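Local coordinates for FAD-binding PCMH-type domain-containing protein (Gibberella zeae, PDB 6YJO) that carries a covalently bound FAD and probably acts as an oxygen-dependent flavoenzyme that oxidises oligosaccharides, at residues R155-G160 / V165-H170; D124-N129 / L142-T147; G319-L324 / Q331-R336. All coordinates share one frame; numbering follows the deposited sequence.

Interaction 1 of 3, residues R155-G160 / V165-H170. With FAD (flavin-adenine dinucleotide), chain C.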
loop_
_atom_site.group_PDB
_atom_site.type_symbol
_atom_site.label_atom_id
_atom_site.label_comp_id
_atom_site.label_asym_id
_atom_site.label_seq_id
_atom_site.Cartn_x
_atom_site.Cartn_y
_atom_site.Cartn_z
ATOM N N ARG A 155 -3.949 -17.722 12.538
ATOM C CA ARG A 155 -4.784 -16.798 11.795
ATOM C C ARG A 155 -3.910 -15.786 11.072
ATOM O O ARG A 155 -2.721 -15.630 11.367
ATOM C CB ARG A 155 -5.775 -16.086 12.727
ATOM C CG ARG A 155 -6.587 -17.029 13.613
ATOM C CD ARG A 155 -7.430 -18.013 12.814
ATOM N NE ARG A 155 -8.492 -17.351 12.061
ATOM C CZ ARG A 155 -9.454 -17.988 11.400
ATOM N NH1 ARG A 155 -9.501 -19.314 11.396
ATOM N NH2 ARG A 155 -10.378 -17.297 10.745
ATOM N N ALA A 156 -4.523 -15.095 10.118
ATOM C CA ALA A 156 -3.798 -14.195 9.239
ATOM C C ALA A 156 -4.786 -13.254 8.573
ATOM O O ALA A 156 -5.990 -13.525 8.514
ATOM C CB ALA A 156 -3.005 -14.968 8.182
ATOM N N ILE A 157 -4.259 -12.138 8.081
ATOM C CA ILE A 157 -5.018 -11.244 7.214
ATOM C C ILE A 157 -4.200 -11.015 5.947
ATOM O O ILE A 157 -2.970 -11.164 5.953
ATOM C CB ILE A 157 -5.352 -9.905 7.912
ATOM C CG1 ILE A 157 -4.086 -9.237 8.453
ATOM C CG2 ILE A 157 -6.347 -10.121 9.043
ATOM C CD1 ILE A 157 -4.373 -7.956 9.223
ATOM N N PRO A 158 -4.858 -10.664 4.844
ATOM C CA PRO A 158 -4.123 -10.453 3.589
ATOM C C PRO A 158 -3.420 -9.102 3.587
ATOM O O PRO A 158 -4.018 -8.076 3.917
ATOM C CB PRO A 158 -5.218 -10.522 2.523
ATOM C CG PRO A 158 -6.456 -10.061 3.235
ATOM C CD PRO A 158 -6.314 -10.526 4.666
ATOM N N HIS A 159 -2.140 -9.107 3.223
ATOM C CA HIS A 159 -1.342 -7.888 3.198
ATOM C C HIS A 159 -0.156 -8.098 2.264
ATOM O O HIS A 159 0.013 -9.169 1.675
ATOM C CB HIS A 159 -0.885 -7.511 4.608
ATOM C CG HIS A 159 -0.218 -8.632 5.341
ATOM N ND1 HIS A 159 0.943 -9.223 4.895
ATOM C CD2 HIS A 159 -0.558 -9.283 6.480
ATOM C CE1 HIS A 159 1.295 -10.184 5.731
ATOM N NE2 HIS A 159 0.401 -10.240 6.702
ATOM N N GLY A 160 0.676 -7.061 2.148
ATOM C CA GLY A 160 1.781 -7.056 1.216
ATOM C C GLY A 160 2.988 -7.827 1.710
ATOM O O GLY A 160 3.010 -8.402 2.799
ATOM N N VAL A 165 6.258 -2.562 6.667
ATOM C CA VAL A 165 5.185 -1.621 6.374
ATOM C C VAL A 165 4.245 -1.528 7.567
ATOM O O VAL A 165 3.954 -2.529 8.236
ATOM C CB VAL A 165 4.449 -2.059 5.095
ATOM C CG1 VAL A 165 3.088 -1.398 4.987
ATOM C CG2 VAL A 165 5.306 -1.742 3.872
ATOM N N GLY A 166 3.781 -0.312 7.855
ATOM C CA GLY A 166 2.842 -0.114 8.942
ATOM C C GLY A 166 1.426 -0.488 8.540
ATOM O O GLY A 166 1.007 -0.312 7.396
ATOM N N ILE A 167 0.678 -1.019 9.510
ATOM C CA ILE A 167 -0.661 -1.520 9.217
ATOM C C ILE A 167 -1.597 -0.376 8.852
ATOM O O ILE A 167 -2.468 -0.524 7.986
ATOM C CB ILE A 167 -1.202 -2.333 10.410
ATOM C CG1 ILE A 167 -2.527 -3.017 10.047
ATOM C CG2 ILE A 167 -1.401 -1.449 11.633
ATOM C CD1 ILE A 167 -2.404 -4.047 8.932
ATOM N N ALA A 168 -1.438 0.781 9.500
ATOM C CA ALA A 168 -2.368 1.886 9.292
ATOM C C ALA A 168 -2.337 2.368 7.846
ATOM O O ALA A 168 -3.356 2.348 7.148
ATOM C CB ALA A 168 -2.039 3.027 10.253
ATOM N N GLY A 169 -1.169 2.811 7.378
ATOM C CA GLY A 169 -1.068 3.290 6.010
ATOM C C GLY A 169 -1.390 2.223 4.984
ATOM O O GLY A 169 -1.964 2.519 3.934
ATOM N N HIS A 170 -1.033 0.973 5.275
ATOM C CA HIS A 170 -1.268 -0.120 4.340
ATOM C C HIS A 170 -2.761 -0.364 4.137
ATOM O O HIS A 170 -3.245 -0.432 3.000
ATOM C CB HIS A 170 -0.572 -1.374 4.867
ATOM C CG HIS A 170 -0.460 -2.482 3.867
ATOM N ND1 HIS A 170 0.266 -2.369 2.702
ATOM C CD2 HIS A 170 -0.970 -3.735 3.872
ATOM C CE1 HIS A 170 0.197 -3.504 2.029
ATOM N NE2 HIS A 170 -0.550 -4.349 2.716
HETATM P PA FAD C . 3.341 5.878 6.694
HETATM O O1A FAD C . 4.242 6.844 6.023
HETATM O O2A FAD C . 3.506 5.820 8.221
HETATM O O5B FAD C . 1.836 6.161 6.319
HETATM C C5B FAD C . 1.428 6.353 4.949
HETATM C C4B FAD C . 0.135 7.120 4.919
HETATM O O4B FAD C . -0.748 6.612 5.950
HETATM C C3B FAD C . 0.276 8.616 5.188
HETATM O O3B FAD C . -0.695 9.356 4.456
HETATM C C2B FAD C . 0.038 8.697 6.695
HETATM O O2B FAD C . -0.418 9.980 7.096
HETATM C C1B FAD C . -1.060 7.649 6.862
HETATM N N9A FAD C . -1.152 7.092 8.209
HETATM C C8A FAD C . -0.211 6.351 8.879
HETATM N N7A FAD C . -0.569 5.994 10.089
HETATM C C5A FAD C . -1.841 6.541 10.227
HETATM C C6A FAD C . -2.767 6.521 11.284
HETATM N N6A FAD C . -2.558 5.912 12.453
HETATM N N1A FAD C . -3.940 7.165 11.094
HETATM C C2A FAD C . -4.158 7.776 9.928
HETATM N N3A FAD C . -3.360 7.860 8.862
HETATM C C4A FAD C . -2.203 7.217 9.078
HETATM N N1 FAD C . 1.952 -1.877 -0.817
HETATM C C2 FAD C . 1.224 -2.914 -1.327
HETATM O O2 FAD C . 0.034 -2.780 -1.634
HETATM N N3 FAD C . 1.823 -4.151 -1.506
HETATM C C4 FAD C . 3.135 -4.467 -1.215
HETATM O O4 FAD C . 3.560 -5.603 -1.416
HETATM C C4X FAD C . 3.899 -3.359 -0.676
HETATM N N5 FAD C . 5.149 -3.567 -0.371
HETATM C C5X FAD C . 5.874 -2.507 0.151
HETATM C C6 FAD C . 7.217 -2.693 0.455
HETATM C C7 FAD C . 7.983 -1.673 1.007
HETATM C C7M FAD C . 9.428 -1.931 1.344
HETATM C C8 FAD C . 7.408 -0.404 1.193
HETATM C C8M FAD C . 8.202 0.733 1.776
HETATM C C9 FAD C . 6.070 -0.204 0.866
HETATM C C9A FAD C . 5.306 -1.240 0.344
HETATM N N10 FAD C . 3.948 -1.066 0.011
HETATM C C10 FAD C . 3.216 -2.101 -0.510
HETATM C "C1'" FAD C . 3.301 0.244 0.160
HETATM C "C2'" FAD C . 2.554 0.420 1.473
HETATM O "O2'" FAD C . 1.305 -0.266 1.417
HETATM C "C3'" FAD C . 2.294 1.912 1.686
HETATM O "O3'" FAD C . 3.543 2.591 1.617
HETATM C "C4'" FAD C . 1.629 2.255 3.017
HETATM O "O4'" FAD C . 0.626 3.252 2.822
HETATM C "C5'" FAD C . 2.647 2.744 4.020
HETATM O "O5'" FAD C . 2.067 2.712 5.338
HETATM P P FAD C . 2.935 3.036 6.601
HETATM O O1P FAD C . 2.020 3.282 7.804
HETATM O O2P FAD C . 3.980 1.995 6.762
HETATM O O3P FAD C . 3.605 4.417 6.137
#
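His159 and His170 mark the closest backbone approach, their CA atoms 7.9 Å apart: an extended segment leaving strand 155-156 passes the first turn of helix 167-171, for which Gly166 is the N-cap. The His170 side chain bridges this spacing to the backbone of 155-160, and Ile157 CD1 and Ile167 CD1 come within 4.4 Å, a loose apolar contact. The one hydrogen bond between the segments runs from Gly160 N to His170 NE2 (3.0 Å, 140° at the hydrogen), the donor lying 33° out of the imidazole plane. With CG anti to its own backbone N (chi1 -167°), the His170 ring lies between this amide and the cofactor, and its ND1 shares a 2.7 Å hydrogen bond with the ribityl hydroxyl FAD O2'. His159 CB packs against NE2 and CD2 of that ring, while His159 ND1 bonds Gly160 O on a lone pair in the carbonyl plane (3.1 Å). The helix start meets the FAD diphosphate: Gly166 N donates to FAD O2P (2.6 Å) and Gly169 N to FAD O1P. Bonds at both ring nitrogens thus fix the imidazole's rotation, coupling the loop before flavin-linked Cys162 to the ribityl chain, while the helix's amino end would favour the phosphate charge.

Interaction 2 of 3, residues D124-N129 / L142-T147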
loop_
_atom_site.group_PDB
_atom_site.type_symbol
_atom_site.label_atom_id
_atom_site.label_comp_id
_atom_site.label_asym_id
_atom_site.label_seq_id
_atom_site.Cartn_x
_atom_site.Cartn_y
_atom_site.Cartn_z
ATOM N N ASP A 124 1.522 -1.053 19.072
ATOM C CA ASP A 124 1.578 -2.167 18.130
ATOM C C ASP A 124 0.988 -3.456 18.697
ATOM O O ASP A 124 1.316 -4.543 18.211
ATOM C CB ASP A 124 3.023 -2.413 17.680
ATOM C CG ASP A 124 3.924 -2.863 18.817
ATOM O OD1 ASP A 124 3.433 -3.019 19.954
ATOM O OD2 ASP A 124 5.133 -3.066 18.571
ATOM N N THR A 125 0.120 -3.373 19.701
ATOM C CA THR A 125 -0.416 -4.582 20.314
ATOM C C THR A 125 -1.426 -5.251 19.387
ATOM O O THR A 125 -2.372 -4.610 18.913
ATOM C CB THR A 125 -1.065 -4.253 21.662
ATOM O OG1 THR A 125 -0.092 -3.646 22.527
ATOM C CG2 THR A 125 -1.617 -5.513 22.317
ATOM N N VAL A 126 -1.216 -6.544 19.124
ATOM C CA VAL A 126 -2.153 -7.376 18.375
ATOM C C VAL A 126 -2.948 -8.208 19.369
ATOM O O VAL A 126 -2.420 -8.630 20.405
ATOM C CB VAL A 126 -1.426 -8.287 17.364
ATOM C CG1 VAL A 126 -2.429 -9.157 16.614
ATOM C CG2 VAL A 126 -0.591 -7.464 16.392
ATOM N N THR A 127 -4.222 -8.439 19.060
ATOM C CA THR A 127 -5.108 -9.224 19.914
ATOM C C THR A 127 -6.057 -10.017 19.029
ATOM O O THR A 127 -6.812 -9.428 18.249
ATOM C CB THR A 127 -5.891 -8.319 20.876
ATOM O OG1 THR A 127 -4.995 -7.753 21.842
ATOM C CG2 THR A 127 -6.975 -9.102 21.595
ATOM N N LEU A 128 -6.011 -11.344 19.149
ATOM C CA LEU A 128 -6.855 -12.255 18.383
ATOM C C LEU A 128 -8.001 -12.726 19.272
ATOM O O LEU A 128 -7.768 -13.350 20.312
ATOM C CB LEU A 128 -6.046 -13.449 17.871
ATOM C CG LEU A 128 -6.827 -14.577 17.188
ATOM C CD1 LEU A 128 -7.586 -14.084 15.960
ATOM C CD2 LEU A 128 -5.893 -15.714 16.804
ATOM N N ASN A 129 -9.231 -12.420 18.862
ATOM C CA ASN A 129 -10.424 -12.837 19.586
ATOM C C ASN A 129 -10.823 -14.255 19.182
ATOM O O ASN A 129 -10.301 -14.827 18.222
ATOM C CB ASN A 129 -11.573 -11.865 19.321
ATOM C CG ASN A 129 -11.297 -10.478 19.865
ATOM O OD1 ASN A 129 -11.023 -10.310 21.053
ATOM N ND2 ASN A 129 -11.363 -9.477 18.995
ATOM N N LEU A 142 3.404 -4.954 9.430
ATOM C CA LEU A 142 2.746 -6.111 8.831
ATOM C C LEU A 142 3.341 -7.421 9.332
ATOM O O LEU A 142 2.610 -8.380 9.605
ATOM C CB LEU A 142 2.846 -6.038 7.306
ATOM C CG LEU A 142 2.110 -4.897 6.602
ATOM C CD1 LEU A 142 2.180 -5.111 5.099
ATOM C CD2 LEU A 142 0.668 -4.790 7.072
ATOM N N GLY A 143 4.666 -7.484 9.460
ATOM C CA GLY A 143 5.289 -8.725 9.881
ATOM C C GLY A 143 5.040 -9.042 11.339
ATOM O O GLY A 143 4.972 -10.215 11.719
ATOM N N HIS A 144 4.907 -8.010 12.175
ATOM C CA HIS A 144 4.500 -8.209 13.560
ATOM C C HIS A 144 3.045 -8.644 13.661
ATOM O O HIS A 144 2.676 -9.304 14.638
ATOM C CB HIS A 144 4.721 -6.923 14.366
ATOM C CG HIS A 144 4.189 -6.979 15.765
ATOM N ND1 HIS A 144 4.563 -7.952 16.669
ATOM C CD2 HIS A 144 3.321 -6.172 16.420
ATOM C CE1 HIS A 144 3.943 -7.745 17.817
ATOM N NE2 HIS A 144 3.184 -6.670 17.693
ATOM N N VAL A 145 2.222 -8.304 12.668
ATOM C CA VAL A 145 0.828 -8.734 12.657
ATOM C C VAL A 145 0.725 -10.208 12.286
ATOM O O VAL A 145 0.033 -10.982 12.954
ATOM C CB VAL A 145 0.009 -7.852 11.697
ATOM C CG1 VAL A 145 -1.400 -8.416 11.522
ATOM C CG2 VAL A 145 -0.048 -6.425 12.214
ATOM N N ALA A 146 1.410 -10.619 11.214
ATOM C CA ALA A 146 1.380 -12.022 10.810
ATOM C C ALA A 146 2.015 -12.911 11.870
ATOM O O ALA A 146 1.542 -14.024 12.125
ATOM C CB ALA A 146 2.097 -12.202 9.474
ATOM N N THR A 147 3.096 -12.436 12.495
ATOM C CA THR A 147 3.782 -13.233 13.507
ATOM C C THR A 147 2.884 -13.484 14.710
ATOM O O THR A 147 2.852 -14.599 15.241
ATOM C CB THR A 147 5.078 -12.537 13.937
ATOM O OG1 THR A 147 6.003 -12.529 12.840
ATOM C CG2 THR A 147 5.705 -13.248 15.131
#
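Val126 and Val145 join the antiparallel strand pair 126-128/133-137 of the FAD-binding domain to helix 142-152, which follows that pair in the chain and lies against it. The closest CA pair here is Val126 CA to Val145 CA, 6.6 Å, and Val126 CG2 makes the apolar contact: it approaches Val145 CG2 at 4.3 Å and also lies 4.1 Å from NE2 of His144, oblique to that ring. Val126 and His144 run past each other in opposite directions. The polar part of the contact is made by His144, where a chi1 of 173° swings CG away from the backbone N, beside the carbonyl carbon, and carries the ring out from the helix to Asp124. There His144 NE2 donates to Asp124 O at 2.9 Å; the oxygen lies at the ring edge and in its plane, but an angle of 126° at the hydrogen makes the bond weak. The Asp124 and His144 side chains cross at about a right angle; the carboxylate plane is 40° from the ring, and Asp124 OD2 is 4.2 Å from His144 NE2. The main partner of that carboxylate is Arg336, in a salt bridge, while His144 ND1 has a weak bond to Asp334. Around this point, Val136 of strand 133-137 touches both valines, Ile157 packs on Val145, and Asp148 and Leu149 of the same helix border Val126.

Interaction 3 of 3, residues G319-L324 / Q331-R336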
loop_
_atom_site.group_PDB
_atom_site.type_symbol
_atom_site.label_atom_id
_atom_site.label_comp_id
_atom_site.label_asym_id
_atom_site.label_seq_id
_atom_site.Cartn_x
_atom_site.Cartn_y
_atom_site.Cartn_z
ATOM N N GLY A 319 5.260 -23.926 4.968
ATOM C CA GLY A 319 4.310 -23.245 5.818
ATOM C C GLY A 319 4.002 -21.830 5.341
ATOM O O GLY A 319 4.619 -21.300 4.420
ATOM N N TRP A 320 3.021 -21.217 6.007
ATOM C CA TRP A 320 2.584 -19.872 5.647
ATOM C C TRP A 320 3.619 -18.835 6.055
ATOM O O TRP A 320 3.895 -17.897 5.301
ATOM C CB TRP A 320 1.229 -19.594 6.305
ATOM C CG TRP A 320 0.874 -18.139 6.515
ATOM C CD1 TRP A 320 1.041 -17.412 7.659
ATOM C CD2 TRP A 320 0.254 -17.258 5.569
ATOM N NE1 TRP A 320 0.571 -16.136 7.482
ATOM C CE2 TRP A 320 0.086 -16.013 6.208
ATOM C CE3 TRP A 320 -0.172 -17.399 4.247
ATOM C CZ2 TRP A 320 -0.483 -14.914 5.566
ATOM C CZ3 TRP A 320 -0.738 -16.306 3.610
ATOM C CH2 TRP A 320 -0.888 -15.080 4.269
ATOM N N ILE A 321 4.204 -18.992 7.245
ATOM C CA ILE A 321 5.258 -18.090 7.692
ATOM C C ILE A 321 6.503 -18.268 6.839
ATOM O O ILE A 321 7.297 -17.336 6.681
ATOM C CB ILE A 321 5.547 -18.320 9.189
ATOM C CG1 ILE A 321 4.324 -17.931 10.031
ATOM C CG2 ILE A 321 6.771 -17.529 9.632
ATOM C CD1 ILE A 321 4.007 -16.430 10.026
ATOM N N GLN A 322 6.690 -19.457 6.263
ATOM C CA GLN A 322 7.822 -19.671 5.370
ATOM C C GLN A 322 7.675 -18.840 4.101
ATOM O O GLN A 322 8.640 -18.222 3.639
ATOM C CB GLN A 322 7.947 -21.159 5.043
ATOM C CG GLN A 322 9.354 -21.624 4.747
ATOM C CD GLN A 322 9.510 -23.128 4.905
ATOM O OE1 GLN A 322 8.526 -23.858 5.022
ATOM N NE2 GLN A 322 10.753 -23.596 4.920
ATOM N N MET A 323 6.468 -18.802 3.532
ATOM C CA MET A 323 6.252 -18.029 2.314
ATOM C C MET A 323 6.426 -16.536 2.566
ATOM O O MET A 323 6.976 -15.820 1.721
ATOM C CB MET A 323 4.859 -18.322 1.753
ATOM C CG MET A 323 4.445 -17.446 0.570
ATOM S SD MET A 323 3.787 -15.818 1.033
ATOM C CE MET A 323 2.475 -16.267 2.177
ATOM N N LEU A 324 5.954 -16.044 3.715
ATOM C CA LEU A 324 6.132 -14.632 4.035
ATOM C C LEU A 324 7.604 -14.283 4.206
ATOM O O LEU A 324 8.019 -13.165 3.879
ATOM C CB LEU A 324 5.348 -14.276 5.301
ATOM C CG LEU A 324 3.821 -14.381 5.201
ATOM C CD1 LEU A 324 3.169 -14.099 6.550
ATOM C CD2 LEU A 324 3.273 -13.447 4.131
ATOM N N GLN A 331 14.250 -9.273 5.141
ATOM C CA GLN A 331 13.831 -8.619 6.374
ATOM C C GLN A 331 13.101 -9.600 7.282
ATOM O O GLN A 331 12.175 -10.292 6.845
ATOM C CB GLN A 331 12.931 -7.424 6.063
ATOM C CG GLN A 331 13.690 -6.167 5.688
ATOM C CD GLN A 331 13.666 -5.125 6.787
ATOM O OE1 GLN A 331 14.693 -4.822 7.393
ATOM N NE2 GLN A 331 12.486 -4.571 7.051
ATOM N N ALA A 332 13.514 -9.649 8.546
ATOM C CA ALA A 332 12.855 -10.518 9.511
ATOM C C ALA A 332 11.407 -10.077 9.706
ATOM O O ALA A 332 11.110 -8.883 9.767
ATOM C CB ALA A 332 13.613 -10.493 10.838
ATOM N N LEU A 333 10.502 -11.052 9.814
ATOM C CA LEU A 333 9.073 -10.747 9.819
ATOM C C LEU A 333 8.705 -9.841 10.990
ATOM O O LEU A 333 8.194 -8.735 10.795
ATOM C CB LEU A 333 8.256 -12.045 9.854
ATOM C CG LEU A 333 8.043 -12.820 8.547
ATOM C CD1 LEU A 333 6.839 -13.738 8.689
ATOM C CD2 LEU A 333 7.855 -11.892 7.343
ATOM N N ASP A 334 8.988 -10.280 12.217
ATOM C CA ASP A 334 8.504 -9.582 13.404
ATOM C C ASP A 334 9.183 -8.225 13.559
ATOM O O ASP A 334 9.970 -8.026 14.486
ATOM C CB ASP A 334 8.727 -10.445 14.653
ATOM C CG ASP A 334 8.001 -9.909 15.873
ATOM O OD1 ASP A 334 7.382 -8.830 15.771
ATOM O OD2 ASP A 334 8.047 -10.569 16.934
ATOM N N GLN A 335 8.865 -7.282 12.670
ATOM C CA GLN A 335 9.430 -5.936 12.735
ATOM C C GLN A 335 8.715 -5.128 13.808
ATOM O O GLN A 335 7.481 -5.128 13.874
ATOM C CB GLN A 335 9.295 -5.215 11.390
ATOM C CG GLN A 335 10.239 -5.676 10.290
ATOM C CD GLN A 335 11.706 -5.574 10.681
ATOM O OE1 GLN A 335 12.070 -4.822 11.584
ATOM N NE2 GLN A 335 12.551 -6.351 10.012
ATOM N N ARG A 336 9.485 -4.428 14.639
ATOM C CA ARG A 336 8.936 -3.566 15.677
ATOM C C ARG A 336 9.842 -2.357 15.848
ATOM O O ARG A 336 10.863 -2.212 15.168
ATOM C CB ARG A 336 8.788 -4.310 17.009
ATOM C CG ARG A 336 7.843 -5.494 16.952
ATOM C CD ARG A 336 7.680 -6.161 18.306
ATOM N NE ARG A 336 6.901 -5.347 19.235
ATOM C CZ ARG A 336 6.220 -5.828 20.270
ATOM N NH1 ARG A 336 6.197 -7.131 20.520
ATOM N NH2 ARG A 336 5.545 -5.001 21.057
#
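Leu333 meets Ile321 and Leu324, and it is the sole residue of 331-336 to reach 319-324. Ala332 precedes it on the exposed side of the loop, its carbonyl O accepting a weak bond from Gln335 NE2 at 2.9 Å. At Leu333 the side chain turns inward, with CG anti to the carbonyl carbon (chi1 -80°), and its two methyls divide the work. CD1 lies 3.7 Å from Leu324 CB and 3.9 Å from Ile321 CG2, with Ile321 CD1 only slightly farther off; CD2 rests 3.7 Å from Leu324 O. Since Ile321 and Leu324 are three positions apart on helix 320-326, the leucine bridges one side of consecutive turns. Asp334 follows as the centre of an inverse gamma turn, after which Gln335 and Arg336 lead the loop along helix 142-152. On the receiving helix, Gly319 is the N-cap and Gly319 N donates to Gln322 OE1 (3.3 Å, 154°), in the carbonyl plane, as in one half of a capping box. Leu324 CD1 also covers one face of Trp320, toward its rim. The loop thus folds back after helix 320-326 and sets one leucine on that helix and on Thr147 of helix 142-152, a local apolar contact reaching the FAD-binding domain.

Along the chain the three contacts come in series: interaction 2 closes before interaction 1 opens, and interaction 3 lies far downstream. Their centres are 9 Å apart for interactions 1 and 2, and 12 Å for interaction 3 from either. Helix 142-152 is the shared element: Leu142, at its start, bonds through N to Val165 O (2.8 Å) and packs on Ile167 and His170, whereas His144 and Thr147 face the loop 331-336. Interactions 1 and 2 both reach the six-stranded antiparallel sheet. Trp320 and Leu324 meet Ala156 and His159. With the Asp124-Arg336 salt bridge tying loop 331-336 to the FAD-binding domain, all three contacts gather round one helix near the flavin site.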